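Local coordinates for protein methylaspartate ammonia-lyase (PDB 1KKO) that catalyses the reversible, magnesium-dependent anti elimination of ammonia from L-threo-3-methylaspartate to give mesaconate, and is a homodimeric member of the enolase superfamily, at residues S13-D18 and S45-G50. Residues are numbered along the deposited sequence; the frame is centred on the assembly and turned at random.
Sequences SSFYFD and SVRQAG
D18 and R47 join the first two strands of the antiparallel sheet in the enolase-type N-terminal domain by a side-on, two-pronged salt bridge. R47 NE to D18 OD1 and R47 NH1 to D18 OD2 are both 2.8 Å; both bonds are close to straight, and each oxygen is approached on its syn side. The carboxylate and guanidinium planes are still 31° apart, a twisted rather than coplanar pairing. A bend at chi3 (-77°) in the otherwise extended arginine chain brings NE and NH1 alongside the carboxylate. Its NH2 is hydrogen-bonded to F32 O, and the F32 ring makes a cation-pi contact with R47, so further partners fix the guanidinium.

The antiparallel register rests on the hydrogen-bonded pair F17–Q48: F17 N reaches Q48 O at 2.8 Å, and Q48 N donates back to F17 O. Where the first strand turns a corner at S14 and F15, G50 follows both arms, giving its N to F15 O and accepting S13 N on its O. The latter donor stands 63° out of the carbonyl plane. On the side of the sheet away from the salt bridge, the F17 ring lies against the A49–G50 backbone, its CD2 3.9 Å from G50 CA.

This end of the contact reaches the dimer interface, where Y16 OH is hydrogen-bonded to OD1 of D392 of the second subunit, and the substrate pocket, where F15 packs on C361, assigned to substrate binding. Between F15 and Y16 themselves, Y16 CD1 sits 3.5 Å above the plane of the F15 ring, over its centre.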
loop_
_atom_site.group_PDB
_atom_site.type_symbol
_atom_site.label_atom_id
_atom_site.label_comp_id
_atom_site.label_asym_id
_atom_site.label_seq_id
_atom_site.Cartn_x
_atom_site.Cartn_y
_atom_site.Cartn_z
ATOM N N SER A 13 9.293 -2.779 4.917
ATOM C CA SER A 13 8.476 -1.576 4.975
ATOM C C SER A 13 8.184 -1.113 3.542
ATOM O O SER A 13 8.627 -1.731 2.570
ATOM C CB SER A 13 9.146 -0.497 5.801
ATOM O OG SER A 13 10.398 -0.147 5.266
ATOM N N SER A 14 7.443 -0.024 3.395
ATOM C CA SER A 14 6.915 0.347 2.089
ATOM C C SER A 14 7.784 1.268 1.256
ATOM O O SER A 14 7.324 1.801 0.257
ATOM C CB SER A 14 5.520 0.932 2.232
ATOM O OG SER A 14 4.570 -0.086 2.514
ATOM N N PHE A 15 9.046 1.449 1.626
ATOM C CA PHE A 15 9.943 2.126 0.719
ATOM C C PHE A 15 11.372 1.641 0.938
ATOM O O PHE A 15 11.603 0.431 1.015
ATOM C CB PHE A 15 9.743 3.661 0.675
ATOM C CG PHE A 15 10.148 4.253 -0.656
ATOM C CD1 PHE A 15 9.517 3.829 -1.821
ATOM C CD2 PHE A 15 11.178 5.161 -0.753
ATOM C CE1 PHE A 15 9.916 4.284 -3.037
ATOM C CE2 PHE A 15 11.565 5.645 -1.998
ATOM C CZ PHE A 15 10.935 5.204 -3.127
ATOM N N TYR A 16 12.307 2.578 1.006
ATOM C CA TYR A 16 13.741 2.325 1.066
ATOM C C TYR A 16 14.364 3.241 2.095
ATOM O O TYR A 16 13.839 4.314 2.396
ATOM C CB TYR A 16 14.381 2.579 -0.340
ATOM C CG TYR A 16 13.780 1.597 -1.287
ATOM C CD1 TYR A 16 12.534 1.826 -1.831
ATOM C CD2 TYR A 16 14.377 0.366 -1.513
ATOM C CE1 TYR A 16 11.910 0.864 -2.581
ATOM C CE2 TYR A 16 13.757 -0.597 -2.254
ATOM C CZ TYR A 16 12.513 -0.352 -2.772
ATOM O OH TYR A 16 11.852 -1.314 -3.481
ATOM N N PHE A 17 15.471 2.791 2.663
ATOM C CA PHE A 17 16.356 3.656 3.428
ATOM C C PHE A 17 17.330 4.256 2.428
ATOM O O PHE A 17 18.024 3.514 1.728
ATOM C CB PHE A 17 17.148 2.866 4.463
ATOM C CG PHE A 17 16.319 2.312 5.585
ATOM C CD1 PHE A 17 15.623 3.161 6.419
ATOM C CD2 PHE A 17 16.254 0.951 5.813
ATOM C CE1 PHE A 17 14.870 2.653 7.453
ATOM C CE2 PHE A 17 15.509 0.463 6.862
ATOM C CZ PHE A 17 14.812 1.313 7.663
ATOM N N ASP A 18 17.373 5.584 2.372
ATOM C CA ASP A 18 18.256 6.296 1.462
ATOM C C ASP A 18 19.243 7.128 2.255
ATOM O O ASP A 18 18.879 7.788 3.232
ATOM C CB ASP A 18 17.460 7.245 0.588
ATOM C CG ASP A 18 16.742 6.565 -0.548
ATOM O OD1 ASP A 18 17.015 5.379 -0.832
ATOM O OD2 ASP A 18 15.876 7.187 -1.199
ATOM N N SER A 45 24.955 0.646 1.505
ATOM C CA SER A 45 24.689 1.067 0.122
ATOM C C SER A 45 23.964 2.403 0.220
ATOM O O SER A 45 23.383 2.709 1.256
ATOM C CB SER A 45 23.812 0.080 -0.640
ATOM O OG SER A 45 24.453 -1.162 -0.811
ATOM N N VAL A 46 23.962 3.196 -0.845
ATOM C CA VAL A 46 23.285 4.484 -0.799
ATOM C C VAL A 46 21.773 4.281 -0.615
ATOM O O VAL A 46 21.118 5.064 0.084
ATOM C CB VAL A 46 23.601 5.350 -2.038
ATOM C CG1 VAL A 46 22.777 6.611 -2.031
ATOM C CG2 VAL A 46 25.087 5.723 -2.043
ATOM N N ARG A 47 21.237 3.238 -1.237
ATOM C CA ARG A 47 19.836 2.893 -1.104
ATOM C C ARG A 47 19.736 1.430 -0.697
ATOM O O ARG A 47 20.362 0.569 -1.314
ATOM C CB ARG A 47 19.104 3.155 -2.420
ATOM C CG ARG A 47 17.736 2.566 -2.533
ATOM C CD ARG A 47 16.968 3.122 -3.690
ATOM N NE ARG A 47 16.463 4.446 -3.381
ATOM C CZ ARG A 47 15.904 5.259 -4.251
ATOM N NH1 ARG A 47 15.412 6.414 -3.842
ATOM N NH2 ARG A 47 15.859 4.939 -5.542
ATOM N N GLN A 48 18.948 1.172 0.344
ATOM C CA GLN A 48 18.745 -0.160 0.898
ATOM C C GLN A 48 17.255 -0.421 1.061
ATOM O O GLN A 48 16.477 0.491 1.331
ATOM C CB GLN A 48 19.461 -0.295 2.260
ATOM C CG GLN A 48 20.971 -0.252 2.132
ATOM C CD GLN A 48 21.696 -0.358 3.444
ATOM O OE1 GLN A 48 22.618 0.414 3.690
ATOM N NE2 GLN A 48 21.280 -1.290 4.296
ATOM N N ALA A 49 16.854 -1.664 0.888
ATOM C CA ALA A 49 15.463 -2.046 1.104
ATOM C C ALA A 49 14.986 -1.595 2.475
ATOM O O ALA A 49 15.661 -1.790 3.477
ATOM C CB ALA A 49 15.316 -3.536 1.007
ATOM N N GLY A 50 13.804 -0.999 2.535
ATOM C CA GLY A 50 13.237 -0.627 3.813
ATOM C C GLY A 50 12.786 -1.865 4.571
ATOM O O GLY A 50 12.172 -2.768 4.002
#